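Local coordinates for TraM protein (Plasmid R64, PDB 3WZ3) that probably forms part of an inner-membrane complex of type IVB secretion, this chain being its periplasmic fragment, a domain of the NTF2 clan, at residues F112-T117 against R133-R138; A70-G75 against F92-R97; T20-D25 against A46-A51; K62-N67 against T105-Q110. All coordinates share one frame; numbering follows the deposited sequence. Where two conformers were deposited one is given.

Interaction 1 (F112-T117 against R133-R138); sequences FVFEIT and RQMISR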
loop_
_atom_site.group_PDB
_atom_site.type_symbol
_atom_site.label_atom_id
_atom_site.label_comp_id
_atom_site.label_asym_id
_atom_site.label_seq_id
_atom_site.Cartn_x
_atom_site.Cartn_y
_atom_site.Cartn_z
ATOM N N PHE A 112 9.104 8.511 0.115
ATOM C CA PHE A 112 8.274 8.435 -1.080
ATOM C C PHE A 112 6.970 9.194 -0.859
ATOM O O PHE A 112 6.590 9.491 0.283
ATOM C CB PHE A 112 7.883 6.972 -1.387
ATOM C CG PHE A 112 9.055 6.033 -1.558
ATOM C CD1 PHE A 112 9.645 5.864 -2.797
ATOM C CD2 PHE A 112 9.545 5.323 -0.481
ATOM C CE1 PHE A 112 10.732 4.991 -2.955
ATOM C CE2 PHE A 112 10.620 4.458 -0.628
ATOM C CZ PHE A 112 11.206 4.293 -1.867
ATOM N N VAL A 113 6.283 9.491 -1.953
ATOM C CA VAL A 113 4.868 9.820 -1.891
ATOM C C VAL A 113 4.148 8.730 -2.673
ATOM O O VAL A 113 4.396 8.544 -3.864
ATOM C CB VAL A 113 4.543 11.217 -2.486
ATOM C CG1 VAL A 113 3.050 11.446 -2.472
ATOM C CG2 VAL A 113 5.233 12.307 -1.664
ATOM N N PHE A 114 3.262 7.998 -2.006
ATOM C CA PHE A 114 2.450 7.003 -2.700
ATOM C C PHE A 114 1.109 7.536 -3.159
ATOM O O PHE A 114 0.389 8.160 -2.379
ATOM C CB PHE A 114 2.194 5.801 -1.800
ATOM C CG PHE A 114 3.295 4.791 -1.819
ATOM C CD1 PHE A 114 4.495 5.038 -1.179
ATOM C CD2 PHE A 114 3.132 3.596 -2.492
ATOM C CE1 PHE A 114 5.514 4.101 -1.194
ATOM C CE2 PHE A 114 4.153 2.649 -2.525
ATOM C CZ PHE A 114 5.348 2.908 -1.876
ATOM N N GLU A 115 0.782 7.283 -4.409
ATOM C CA GLU A 115 -0.558 7.583 -4.918
ATOM C C GLU A 115 -1.354 6.289 -4.956
ATOM O O GLU A 115 -0.873 5.277 -5.474
ATOM C CB GLU A 115 -0.493 8.221 -6.299
ATOM C CG GLU A 115 -1.870 8.578 -6.837
ATOM C CD GLU A 115 -1.784 9.169 -8.198
ATOM O OE1 GLU A 115 -2.507 8.699 -9.108
ATOM O OE2 GLU A 115 -0.964 10.096 -8.381
ATOM N N ILE A 116 -2.556 6.332 -4.402
ATOM C CA ILE A 116 -3.437 5.194 -4.251
ATOM C C ILE A 116 -4.801 5.579 -4.816
ATOM O O ILE A 116 -5.365 6.594 -4.400
ATOM C CB ILE A 116 -3.613 4.897 -2.732
ATOM C CG1 ILE A 116 -2.251 4.611 -2.093
ATOM C CG2 ILE A 116 -4.592 3.756 -2.501
ATOM C CD1 ILE A 116 -1.637 3.416 -2.651
ATOM N N THR A 117 -5.329 4.818 -5.769
ATOM C CA THR A 117 -6.714 4.993 -6.181
ATOM C C THR A 117 -7.538 3.835 -5.635
ATOM O O THR A 117 -7.224 2.656 -5.885
ATOM C CB THR A 117 -6.900 5.108 -7.689
ATOM O OG1 THR A 117 -6.261 6.305 -8.161
ATOM C CG2 THR A 117 -8.382 5.237 -8.016
ATOM N N ARG A 133 -7.221 -0.021 -6.633
ATOM C CA ARG A 133 -7.071 -0.442 -8.027
ATOM C C ARG A 133 -5.805 0.047 -8.693
ATOM O O ARG A 133 -5.452 -0.441 -9.770
ATOM C CB ARG A 133 -8.271 -0.029 -8.874
ATOM C CG ARG A 133 -8.478 1.459 -8.904
ATOM C CD ARG A 133 -9.521 1.867 -9.956
ATOM N NE ARG A 133 -8.985 1.834 -11.304
ATOM C CZ ARG A 133 -9.442 1.039 -12.267
ATOM N NH1 ARG A 133 -10.453 0.210 -12.025
ATOM N NH2 ARG A 133 -8.882 1.068 -13.471
ATOM N N GLN A 134 -5.108 0.983 -8.052
ATOM C CA GLN A 134 -3.835 1.484 -8.573
ATOM C C GLN A 134 -2.977 1.995 -7.443
ATOM O O GLN A 134 -3.476 2.680 -6.557
ATOM C CB GLN A 134 -4.046 2.601 -9.602
ATOM C CG GLN A 134 -2.747 2.958 -10.343
ATOM C CD GLN A 134 -2.965 3.886 -11.507
ATOM O OE1 GLN A 134 -2.547 3.602 -12.632
ATOM N NE2 GLN A 134 -3.600 5.005 -11.251
HETATM N N MSE A 135 -1.692 1.637 -7.474
HETATM C CA MSE A 135 -0.700 2.083 -6.490
HETATM C C MSE A 135 0.539 2.517 -7.248
HETATM O O MSE A 135 1.070 1.752 -8.070
HETATM C CB MSE A 135 -0.320 0.965 -5.523
HETATM C CG MSE A 135 0.783 1.367 -4.573
HETATM SE SE MSE A 135 1.102 0.037 -3.149
HETATM C CE MSE A 135 -0.201 0.598 -1.829
ATOM N N ILE A 136 0.972 3.749 -7.008
ATOM C CA ILE A 136 2.128 4.311 -7.704
ATOM C C ILE A 136 3.042 4.942 -6.680
ATOM O O ILE A 136 2.622 5.814 -5.921
ATOM C CB ILE A 136 1.732 5.421 -8.677
ATOM C CG1 ILE A 136 0.785 4.890 -9.756
ATOM C CG2 ILE A 136 2.985 6.039 -9.312
ATOM C CD1 ILE A 136 0.073 5.979 -10.532
ATOM N N SER A 137 4.289 4.494 -6.641
ATOM C CA SER A 137 5.290 5.047 -5.751
ATOM C C SER A 137 6.061 6.133 -6.476
ATOM O O SER A 137 6.518 5.942 -7.607
ATOM C CB SER A 137 6.271 3.947 -5.302
ATOM O OG SER A 137 7.298 4.473 -4.454
ATOM N N ARG A 138 6.214 7.281 -5.837
ATOM C CA ARG A 138 7.103 8.288 -6.382
ATOM C C ARG A 138 8.115 8.733 -5.362
ATOM O O ARG A 138 7.800 8.916 -4.196
ATOM C CB ARG A 138 6.313 9.478 -6.879
ATOM C CG ARG A 138 5.468 9.132 -8.058
ATOM C CD ARG A 138 4.447 10.201 -8.276
ATOM N NE ARG A 138 3.696 9.947 -9.493
ATOM C CZ ARG A 138 2.367 9.948 -9.554
ATOM N NH1 ARG A 138 1.663 10.198 -8.463
ATOM N NH2 ARG A 138 1.750 9.714 -10.706
HETATM O O HOH W 1 -3.762 6.299 -8.860
HETATM O O HOH W 2 -1.016 9.283 -11.840
#
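V113 pairs with R138, E115 with I136 and T117 with Q134 as hydrogen-bonded antiparallel pairs, the two strands running 4.7 Å apart at 166°. E115 has CG opposite the backbone N (chi1 -178°) and its extended chain stands out from the sheet, while the extended R138 runs along its own strand to bring its guanidinium there. NH1 of R138 donates to OE2 of E115 at 2.6 Å in an almost straight bond (172°) lying in the guanidinium plane but arriving from above the carboxylate plane. Q93 of the neighbouring strand also donates to that oxygen. CG2 of I136 sits over one guanidinium face, while OE1 of E115 takes a water that also joins T117 OG1 and Q134 NE2; T117 OG1 is further bonded to T91. These strands, 110-120 and 130-139, form the last hairpin of the antiparallel sheet, interrupted by a classic beta bulge in which R133 and Q134 both face T117: O of T117 accepts N of R133 at 2.8 Å and, weakly, N of Q134. The face bearing F114 turns to the helices. S137 lays CB over the F114 ring, 4.0 Å from its centroid, and M135 meets that ring at its edge, CG lying 3.8 Å from CD2 of F114. The selenium of M135 makes an oblique Met-aromatic contact with it. CD1 of I116 presses on CE of M135, a tight 3.3 Å.

Interaction 2 (A70-G75 against F92-R97); sequences ATTGAG and FQYPVR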
loop_
_atom_site.group_PDB
_atom_site.type_symbol
_atom_site.label_atom_id
_atom_site.label_comp_id
_atom_site.label_asym_id
_atom_site.label_seq_id
_atom_site.Cartn_x
_atom_site.Cartn_y
_atom_site.Cartn_z
ATOM N N ALA A 70 7.957 0.938 8.134
ATOM C CA ALA A 70 7.492 2.120 7.414
ATOM C C ALA A 70 6.518 2.927 8.230
ATOM O O ALA A 70 5.734 2.373 9.012
ATOM C CB ALA A 70 6.820 1.714 6.094
ATOM N N THR A 71 6.547 4.234 7.985
ATOM C CA THR A 71 5.608 5.152 8.609
ATOM C C THR A 71 4.916 5.947 7.513
ATOM O O THR A 71 5.575 6.506 6.642
ATOM C CB THR A 71 6.318 6.117 9.565
ATOM O OG1 THR A 71 6.929 5.378 10.634
ATOM C CG2 THR A 71 5.304 7.094 10.163
ATOM N N THR A 72 3.588 5.988 7.572
ATOM C CA THR A 72 2.784 6.723 6.599
ATOM C C THR A 72 2.361 8.039 7.222
ATOM O O THR A 72 1.832 8.064 8.344
ATOM C CB THR A 72 1.551 5.897 6.179
ATOM O OG1 THR A 72 1.996 4.653 5.631
ATOM C CG2 THR A 72 0.737 6.635 5.137
ATOM N N GLY A 73 2.610 9.134 6.503
ATOM C CA GLY A 73 2.249 10.453 6.993
ATOM C C GLY A 73 0.822 10.808 6.664
ATOM O O GLY A 73 0.050 10.015 6.126
ATOM N N ALA A 74 0.459 12.039 6.990
ATOM C CA ALA A 74 -0.884 12.494 6.690
ATOM C C ALA A 74 -1.078 12.631 5.183
ATOM O O ALA A 74 -0.309 13.283 4.497
ATOM C CB ALA A 74 -1.162 13.811 7.390
ATOM N N GLY A 75 -2.138 12.016 4.697
ATOM C CA GLY A 75 -2.431 12.011 3.282
ATOM C C GLY A 75 -3.464 13.046 2.907
ATOM O O GLY A 75 -4.027 13.736 3.760
ATOM N N PHE A 92 -5.832 9.311 -3.625
ATOM C CA PHE A 92 -5.138 9.932 -2.507
ATOM C C PHE A 92 -3.642 9.900 -2.729
ATOM O O PHE A 92 -3.123 9.030 -3.422
ATOM C CB PHE A 92 -5.408 9.169 -1.192
ATOM C CG PHE A 92 -6.847 9.208 -0.737
ATOM C CD1 PHE A 92 -7.343 10.291 -0.029
ATOM C CD2 PHE A 92 -7.694 8.160 -1.017
ATOM C CE1 PHE A 92 -8.677 10.316 0.389
ATOM C CE2 PHE A 92 -9.007 8.180 -0.607
ATOM C CZ PHE A 92 -9.500 9.262 0.090
ATOM N N GLN A 93 -2.930 10.805 -2.080
ATOM C CA GLN A 93 -1.477 10.709 -1.985
ATOM C C GLN A 93 -1.048 10.772 -0.534
ATOM O O GLN A 93 -1.589 11.559 0.242
ATOM C CB GLN A 93 -0.796 11.813 -2.805
ATOM C CG GLN A 93 -0.775 11.514 -4.317
ATOM C CD GLN A 93 -0.114 12.598 -5.122
ATOM O OE1 GLN A 93 0.346 13.592 -4.565
ATOM N NE2 GLN A 93 -0.095 12.439 -6.440
ATOM N N TYR A 94 -0.092 9.920 -0.161
ATOM C CA TYR A 94 0.422 9.856 1.206
ATOM C C TYR A 94 1.942 9.846 1.201
ATOM O O TYR A 94 2.536 9.080 0.462
ATOM C CB TYR A 94 0.009 8.534 1.879
ATOM C CG TYR A 94 -1.454 8.166 1.878
ATOM C CD1 TYR A 94 -2.018 7.559 0.771
ATOM C CD2 TYR A 94 -2.246 8.328 3.024
ATOM C CE1 TYR A 94 -3.347 7.156 0.766
ATOM C CE2 TYR A 94 -3.572 7.914 3.033
ATOM C CZ TYR A 94 -4.106 7.343 1.900
ATOM O OH TYR A 94 -5.425 6.929 1.891
ATOM N N PRO A 95 2.574 10.636 2.070
ATOM C CA PRO A 95 4.019 10.460 2.296
ATOM C C PRO A 95 4.262 9.110 2.978
ATOM O O PRO A 95 3.476 8.744 3.855
ATOM C CB PRO A 95 4.375 11.601 3.268
ATOM C CG PRO A 95 3.155 12.470 3.384
ATOM C CD PRO A 95 1.982 11.658 2.949
ATOM N N VAL A 96 5.312 8.395 2.565
ATOM C CA VAL A 96 5.693 7.157 3.219
ATOM C C VAL A 96 7.210 7.150 3.358
ATOM O O VAL A 96 7.923 7.391 2.385
ATOM C CB VAL A 96 5.267 5.932 2.391
ATOM C CG1 VAL A 96 5.741 4.643 3.067
ATOM C CG2 VAL A 96 3.762 5.936 2.197
ATOM N N ARG A 97 7.699 6.899 4.565
ATOM C CA ARG A 97 9.130 6.689 4.740
ATOM C C ARG A 97 9.313 5.246 5.177
ATOM O O ARG A 97 8.544 4.741 5.979
ATOM C CB ARG A 97 9.726 7.679 5.752
ATOM C CG ARG A 97 9.080 7.688 7.106
ATOM C CD ARG A 97 9.626 8.859 7.951
ATOM N NE ARG A 97 9.018 8.932 9.279
ATOM C CZ ARG A 97 9.446 8.251 10.338
ATOM N NH1 ARG A 97 10.489 7.438 10.233
ATOM N NH2 ARG A 97 8.832 8.382 11.507
#
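T71 and R97 are neighbours on one face of the sheet, where the extended arginine lays its guanidinium alongside the threonine. CG of R97 sits between its backbone N and carbonyl carbon (chi1 56°), and from there the chain carries the planar group over T71, whose OG1 lies 3.6 Å above the guanidinium plane, nearer the rim than the centre. This is packing against a face, since OG1 is 3.7 Å from NH2 of R97; the charge finds its partner in E109, bound through NH1. Underneath, the pair is held by reciprocal backbone bonds, N of T71 to O of R97 at 2.9 Å and N of R97 to O of T71 at 3.0 Å. T72 and V96 form the next, non-hydrogen-bonded pair and point together to the opposite face, toward helix 7-22. CG2 of T72 leans across to CB of Y94 at 3.8 Å, the two side chains meeting at a slant, and the tyrosine hydroxyl bonds to the backbone O of M11. After T72 the strand gives way to a loop. N of G73 still bonds to O of P95 at 2.8 Å, but G75 then passes close to Y94, its CA 3.7 Å from CD2 of the ring. The ring of P95 packs against the loop, its CD 3.2 Å from O of A74. The arrangement is that of an antiparallel beta hairpin whose edge strand, 67-82, is broken by a short loop, within the curved sheet of an NTF2-like domain.

Interaction 3 (T20-D25 against A46-A51); sequences TAFNLD and AGYVNA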
loop_
_atom_site.group_PDB
_atom_site.type_symbol
_atom_site.label_atom_id
_atom_site.label_comp_id
_atom_site.label_asym_id
_atom_site.label_seq_id
_atom_site.Cartn_x
_atom_site.Cartn_y
_atom_site.Cartn_z
ATOM N N THR A 20 0.161 -1.819 6.556
ATOM C CA THR A 20 0.324 -3.259 6.448
ATOM C C THR A 20 1.285 -3.641 5.329
ATOM O O THR A 20 2.095 -4.565 5.476
ATOM C CB THR A 20 -1.039 -3.935 6.201
ATOM O OG1 THR A 20 -1.947 -3.534 7.230
ATOM C CG2 THR A 20 -0.892 -5.458 6.228
ATOM N N ALA A 21 1.212 -2.933 4.202
ATOM C CA ALA A 21 1.985 -3.303 3.034
ATOM C C ALA A 21 3.488 -3.180 3.244
ATOM O O ALA A 21 4.260 -3.948 2.672
ATOM C CB ALA A 21 1.560 -2.455 1.841
ATOM N N PHE A 22 3.903 -2.211 4.058
ATOM C CA PHE A 22 5.320 -1.889 4.150
ATOM C C PHE A 22 5.932 -2.073 5.534
ATOM O O PHE A 22 7.035 -1.625 5.788
ATOM C CB PHE A 22 5.593 -0.496 3.568
ATOM C CG PHE A 22 5.303 -0.414 2.099
ATOM C CD1 PHE A 22 6.074 -1.117 1.190
ATOM C CD2 PHE A 22 4.245 0.332 1.637
ATOM C CE1 PHE A 22 5.783 -1.068 -0.176
ATOM C CE2 PHE A 22 3.954 0.394 0.281
ATOM C CZ PHE A 22 4.729 -0.311 -0.627
ATOM N N ASN A 23 5.227 -2.801 6.395
ATOM C CA ASN A 23 5.800 -3.332 7.630
ATOM C C ASN A 23 5.832 -4.848 7.568
ATOM O O ASN A 23 4.832 -5.507 7.804
ATOM C CB ASN A 23 5.040 -2.806 8.842
ATOM C CG ASN A 23 5.335 -1.334 9.086
ATOM O OD1 ASN A 23 6.336 -0.991 9.712
ATOM N ND2 ASN A 23 4.486 -0.461 8.567
ATOM N N LEU A 24 6.998 -5.374 7.212
ATOM C CA LEU A 24 7.149 -6.782 6.877
ATOM C C LEU A 24 8.226 -7.415 7.738
ATOM O O LEU A 24 9.267 -6.810 8.032
ATOM C CB LEU A 24 7.533 -6.934 5.408
ATOM C CG LEU A 24 6.537 -6.381 4.384
ATOM C CD1 LEU A 24 7.150 -6.516 2.993
ATOM C CD2 LEU A 24 5.163 -7.062 4.452
ATOM N N ASP A 25 7.967 -8.657 8.119
ATOM C CA ASP A 25 8.859 -9.403 8.997
ATOM C C ASP A 25 9.734 -10.357 8.181
ATOM O O ASP A 25 9.248 -10.999 7.249
ATOM C CB ASP A 25 7.996 -10.207 9.957
ATOM C CG ASP A 25 8.803 -10.994 10.941
ATOM O OD1 ASP A 25 9.121 -12.159 10.633
ATOM O OD2 ASP A 25 9.095 -10.450 12.030
ATOM N N ALA A 46 -0.495 -5.485 -8.467
ATOM C CA ALA A 46 0.682 -5.382 -9.322
ATOM C C ALA A 46 1.495 -4.134 -9.032
ATOM O O ALA A 46 2.731 -4.166 -9.121
ATOM C CB ALA A 46 0.272 -5.408 -10.785
ATOM N N GLY A 47 0.837 -3.026 -8.694
ATOM C CA GLY A 47 1.559 -1.816 -8.341
ATOM C C GLY A 47 2.325 -1.955 -7.036
ATOM O O GLY A 47 3.417 -1.394 -6.893
ATOM N N TYR A 48 1.763 -2.688 -6.085
ATOM C CA TYR A 48 2.479 -3.007 -4.845
ATOM C C TYR A 48 3.709 -3.882 -5.149
ATOM O O TYR A 48 4.797 -3.615 -4.662
ATOM C CB TYR A 48 1.505 -3.715 -3.894
ATOM C CG TYR A 48 2.066 -4.286 -2.613
ATOM C CD1 TYR A 48 2.952 -3.563 -1.831
ATOM C CD2 TYR A 48 1.619 -5.508 -2.137
ATOM C CE1 TYR A 48 3.431 -4.070 -0.639
ATOM C CE2 TYR A 48 2.095 -6.032 -0.927
ATOM C CZ TYR A 48 3.005 -5.296 -0.196
ATOM O OH TYR A 48 3.483 -5.792 1.001
ATOM N N VAL A 49 3.540 -4.917 -5.969
ATOM C CA VAL A 49 4.655 -5.787 -6.319
ATOM C C VAL A 49 5.747 -4.975 -7.018
ATOM O O VAL A 49 6.934 -5.151 -6.724
ATOM C CB VAL A 49 4.174 -6.966 -7.198
ATOM C CG1 VAL A 49 5.381 -7.748 -7.766
ATOM C CG2 VAL A 49 3.245 -7.888 -6.409
ATOM N N ASN A 50 5.363 -4.080 -7.929
ATOM C CA ASN A 50 6.324 -3.181 -8.571
ATOM C C ASN A 50 7.086 -2.321 -7.567
ATOM O O ASN A 50 8.308 -2.151 -7.712
ATOM C CB ASN A 50 5.634 -2.290 -9.608
ATOM C CG ASN A 50 6.631 -1.508 -10.460
ATOM O OD1 ASN A 50 7.453 -2.096 -11.155
ATOM N ND2 ASN A 50 6.551 -0.187 -10.407
ATOM N N ALA A 51 6.382 -1.773 -6.573
ATOM C CA ALA A 51 7.026 -0.937 -5.558
ATOM C C ALA A 51 8.047 -1.736 -4.735
ATOM O O ALA A 51 9.143 -1.242 -4.420
ATOM C CB ALA A 51 5.983 -0.284 -4.649
#
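A21, in the last part of helix 7-22, meets Y48 of helix 42-54 with both its methyl and its carbonyl. Its CB lies 3.5 Å from CE1 of the tyrosine ring, and its O receives the hydroxyl of Y48 in a short bond of 2.6 Å. That donor arrives in the carbonyl plane on a lone pair, at a C=O...OH angle of 124°. The phenol can reach so far because CG of Y48 stands opposite the backbone N (chi1 173°), which sends the ring out from its own helix to the other; I33 and L36 also touch it. Next comes F22, whose side chain runs antiparallel past that of Y48; the tyrosine edge points at the phenylalanine face in an offset edge-to-face pair, with centroids 5.5 Å apart and planes at 81°. CE1 of F22 approaches CE1 of Y48 at 3.8 Å, while CZ of F22 has the methyl of A51 at the rim of its ring, near the ring plane. In the NTF2-like fold, helices pack against the concave side of a curved sheet. Here F22 meets that sheet as well, touching A70 and F114, so its ring lies between helix 42-54 and the strands. Further along, past N23, the chain has left the helix and L24 brings CD2 within 4.0 Å of the hydroxyl oxygen of Y48, from the direction opposite to the phenol.

Interaction 4 (K62-N67 against T105-Q110); sequences KKEKMN and TSKPEQ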
loop_
_atom_site.group_PDB
_atom_site.type_symbol
_atom_site.label_atom_id
_atom_site.label_comp_id
_atom_site.label_asym_id
_atom_site.label_seq_id
_atom_site.Cartn_x
_atom_site.Cartn_y
_atom_site.Cartn_z
ATOM N N LYS A 62 14.966 -11.444 2.205
ATOM C CA LYS A 62 15.314 -12.870 2.202
ATOM C C LYS A 62 16.801 -13.110 2.426
ATOM O O LYS A 62 17.189 -13.934 3.258
ATOM C CB LYS A 62 14.887 -13.530 0.892
ATOM C CG LYS A 62 15.227 -15.015 0.809
ATOM C CD LYS A 62 14.833 -15.573 -0.547
ATOM C CE LYS A 62 15.136 -17.061 -0.646
ATOM N NZ LYS A 62 16.583 -17.338 -0.419
ATOM N N LYS A 63 17.637 -12.399 1.688
ATOM C CA LYS A 63 19.073 -12.655 1.748
ATOM C C LYS A 63 19.730 -12.117 3.006
ATOM O O LYS A 63 20.604 -12.778 3.580
ATOM C CB LYS A 63 19.761 -12.105 0.502
ATOM C CG LYS A 63 19.489 -12.950 -0.727
ATOM C CD LYS A 63 20.046 -12.302 -1.981
ATOM C CE LYS A 63 21.519 -11.964 -1.826
ATOM N NZ LYS A 63 22.031 -11.209 -3.011
ATOM N N GLU A 64 19.307 -10.936 3.448
ATOM C CA GLU A 64 19.972 -10.260 4.562
ATOM C C GLU A 64 19.234 -10.342 5.888
ATOM O O GLU A 64 19.717 -9.825 6.910
ATOM C CB GLU A 64 20.269 -8.805 4.217
ATOM C CG GLU A 64 21.205 -8.662 3.021
ATOM C CD GLU A 64 21.755 -7.257 2.868
ATOM O OE1 GLU A 64 22.228 -6.685 3.871
ATOM O OE2 GLU A 64 21.711 -6.724 1.746
ATOM N N LYS A 65 18.074 -10.994 5.873
ATOM C CA LYS A 65 17.324 -11.245 7.107
ATOM C C LYS A 65 16.969 -9.935 7.791
ATOM O O LYS A 65 17.190 -9.743 8.994
ATOM C CB LYS A 65 18.112 -12.159 8.059
ATOM C CG LYS A 65 17.972 -13.634 7.738
ATOM C CD LYS A 65 18.417 -13.975 6.328
ATOM C CE LYS A 65 19.927 -14.166 6.258
ATOM N NZ LYS A 65 20.375 -14.900 5.027
HETATM N N MSE A 66 16.446 -9.014 6.994
HETATM C CA MSE A 66 16.065 -7.713 7.491
HETATM C C MSE A 66 14.555 -7.567 7.485
HETATM O O MSE A 66 13.864 -8.144 6.637
HETATM C CB MSE A 66 16.685 -6.610 6.631
HETATM C CG MSE A 66 18.214 -6.512 6.756
HETATM SE SE MSE A 66 18.877 -4.965 5.763
HETATM C CE MSE A 66 20.694 -4.894 6.460
ATOM N N ASN A 67 14.050 -6.812 8.446
ATOM C CA ASN A 67 12.648 -6.447 8.445
ATOM C C ASN A 67 12.493 -5.162 7.656
ATOM O O ASN A 67 13.445 -4.397 7.530
ATOM C CB ASN A 67 12.161 -6.209 9.871
ATOM C CG ASN A 67 12.126 -7.485 10.702
ATOM O OD1 ASN A 67 12.055 -8.578 10.169
ATOM N ND2 ASN A 67 12.147 -7.334 12.019
ATOM N N THR A 105 22.742 -4.134 11.537
ATOM C CA THR A 105 22.679 -2.804 10.944
ATOM C C THR A 105 21.449 -2.617 10.062
ATOM O O THR A 105 20.593 -3.497 9.988
ATOM C CB THR A 105 23.956 -2.449 10.152
ATOM O OG1 THR A 105 24.695 -3.644 9.862
ATOM C CG2 THR A 105 24.833 -1.499 10.967
ATOM N N SER A 106 21.389 -1.468 9.398
ATOM C CA SER A 106 20.219 -1.064 8.624
ATOM C C SER A 106 20.646 -0.484 7.285
ATOM O O SER A 106 21.811 -0.104 7.105
ATOM C CB SER A 106 19.451 0.014 9.382
ATOM O OG SER A 106 19.048 -0.434 10.660
ATOM N N LYS A 107 19.702 -0.402 6.349
ATOM C CA LYS A 107 19.896 0.372 5.134
ATOM C C LYS A 107 19.378 1.797 5.374
ATOM O O LYS A 107 18.610 2.054 6.312
ATOM C CB LYS A 107 19.155 -0.256 3.950
ATOM C CG LYS A 107 19.450 -1.734 3.702
ATOM C CD LYS A 107 20.852 -1.987 3.172
ATOM C CE LYS A 107 21.062 -3.481 2.944
ATOM N NZ LYS A 107 22.225 -3.787 2.048
ATOM N N PRO A 108 19.803 2.740 4.527
ATOM C CA PRO A 108 19.325 4.113 4.686
ATOM C C PRO A 108 17.811 4.205 4.491
ATOM O O PRO A 108 17.231 3.479 3.668
ATOM C CB PRO A 108 20.051 4.859 3.567
ATOM C CG PRO A 108 21.269 4.040 3.303
ATOM C CD PRO A 108 20.812 2.627 3.461
ATOM N N GLU A 109 17.179 5.089 5.249
ATOM C CA GLU A 109 15.755 5.333 5.047
ATOM C C GLU A 109 15.502 5.859 3.634
ATOM O O GLU A 109 16.324 6.602 3.069
ATOM C CB GLU A 109 15.252 6.333 6.073
ATOM C CG GLU A 109 13.762 6.578 6.024
ATOM C CD GLU A 109 13.331 7.596 7.050
ATOM O OE1 GLU A 109 12.706 7.203 8.054
ATOM O OE2 GLU A 109 13.632 8.794 6.849
ATOM N N GLN A 110 14.372 5.463 3.051
ATOM C CA GLN A 110 13.915 6.036 1.789
ATOM C C GLN A 110 12.564 6.710 1.979
ATOM O O GLN A 110 11.709 6.233 2.746
ATOM C CB GLN A 110 13.770 4.973 0.714
ATOM C CG GLN A 110 15.038 4.266 0.291
ATOM C CD GLN A 110 14.758 3.365 -0.896
ATOM O OE1 GLN A 110 15.248 3.604 -1.994
ATOM N NE2 GLN A 110 13.919 2.346 -0.686
#
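K107 bends at its second torsion (chi2 -70°) and then runs straight, which carries its ammonium group across to the carboxylate of E64; the glutamate comes to meet it with CG opposite its own carbonyl carbon (chi1 -61°) and an extended chain beyond. The two side chains are nearly perpendicular. NZ of K107 donates to OE2 of E64 at 3.0 Å, using the syn lone pair of that oxygen, and more weakly to OE1 of E64 at 3.4 Å. M66 meets the same lysine lower down its chain. Extended and also set crosswise to it, the selenomethionine places SE 3.9 Å from CG of K107 and its terminal CE 3.8 Å from CE of K107. That methyl also reaches the backbone O of T105 at 3.8 Å. L100 of strand 88-101 touches both M66 and K107, adding to the apolar packing around the lysine methylenes. The glutamate belongs to the last turn of helix 57-64, and K65, with positive phi, turns the chain out of that helix toward strand 67-82. Residues 105-110 lie in the connection leading into strand 110-120. The contact thus ties a helix end to a sheet connection by one ion pair, with the M66 end packed against the lysine methylenes beside it. Because E64 is exposed and K107 partly so, water probably screens the charges, and the pair is likely to be modest in strength.

Overall arrangement
The four contacts span one NTF2-like domain made of helices and a four-stranded antiparallel sheet. Interactions 1 and 2 are the two outer strand pairings of that sheet, their centres about 10 Å apart, and the middle strands 88-101 and 110-120 join them through backbone bonds. Interaction 3 packs two helices against the sheet, about 11 Å from the centre of interaction 1, with F22 meeting F114 and Y48 meeting M135. Interaction 4 lies at the periphery, about 22 Å from interaction 1; in sequence it encloses interaction 2, to which the R97-E109 salt bridge links it. Interaction 3 closes first, and interaction 1 opens last, near the C-terminus. Helices and sheet are thereby joined into one compact periplasmic unit.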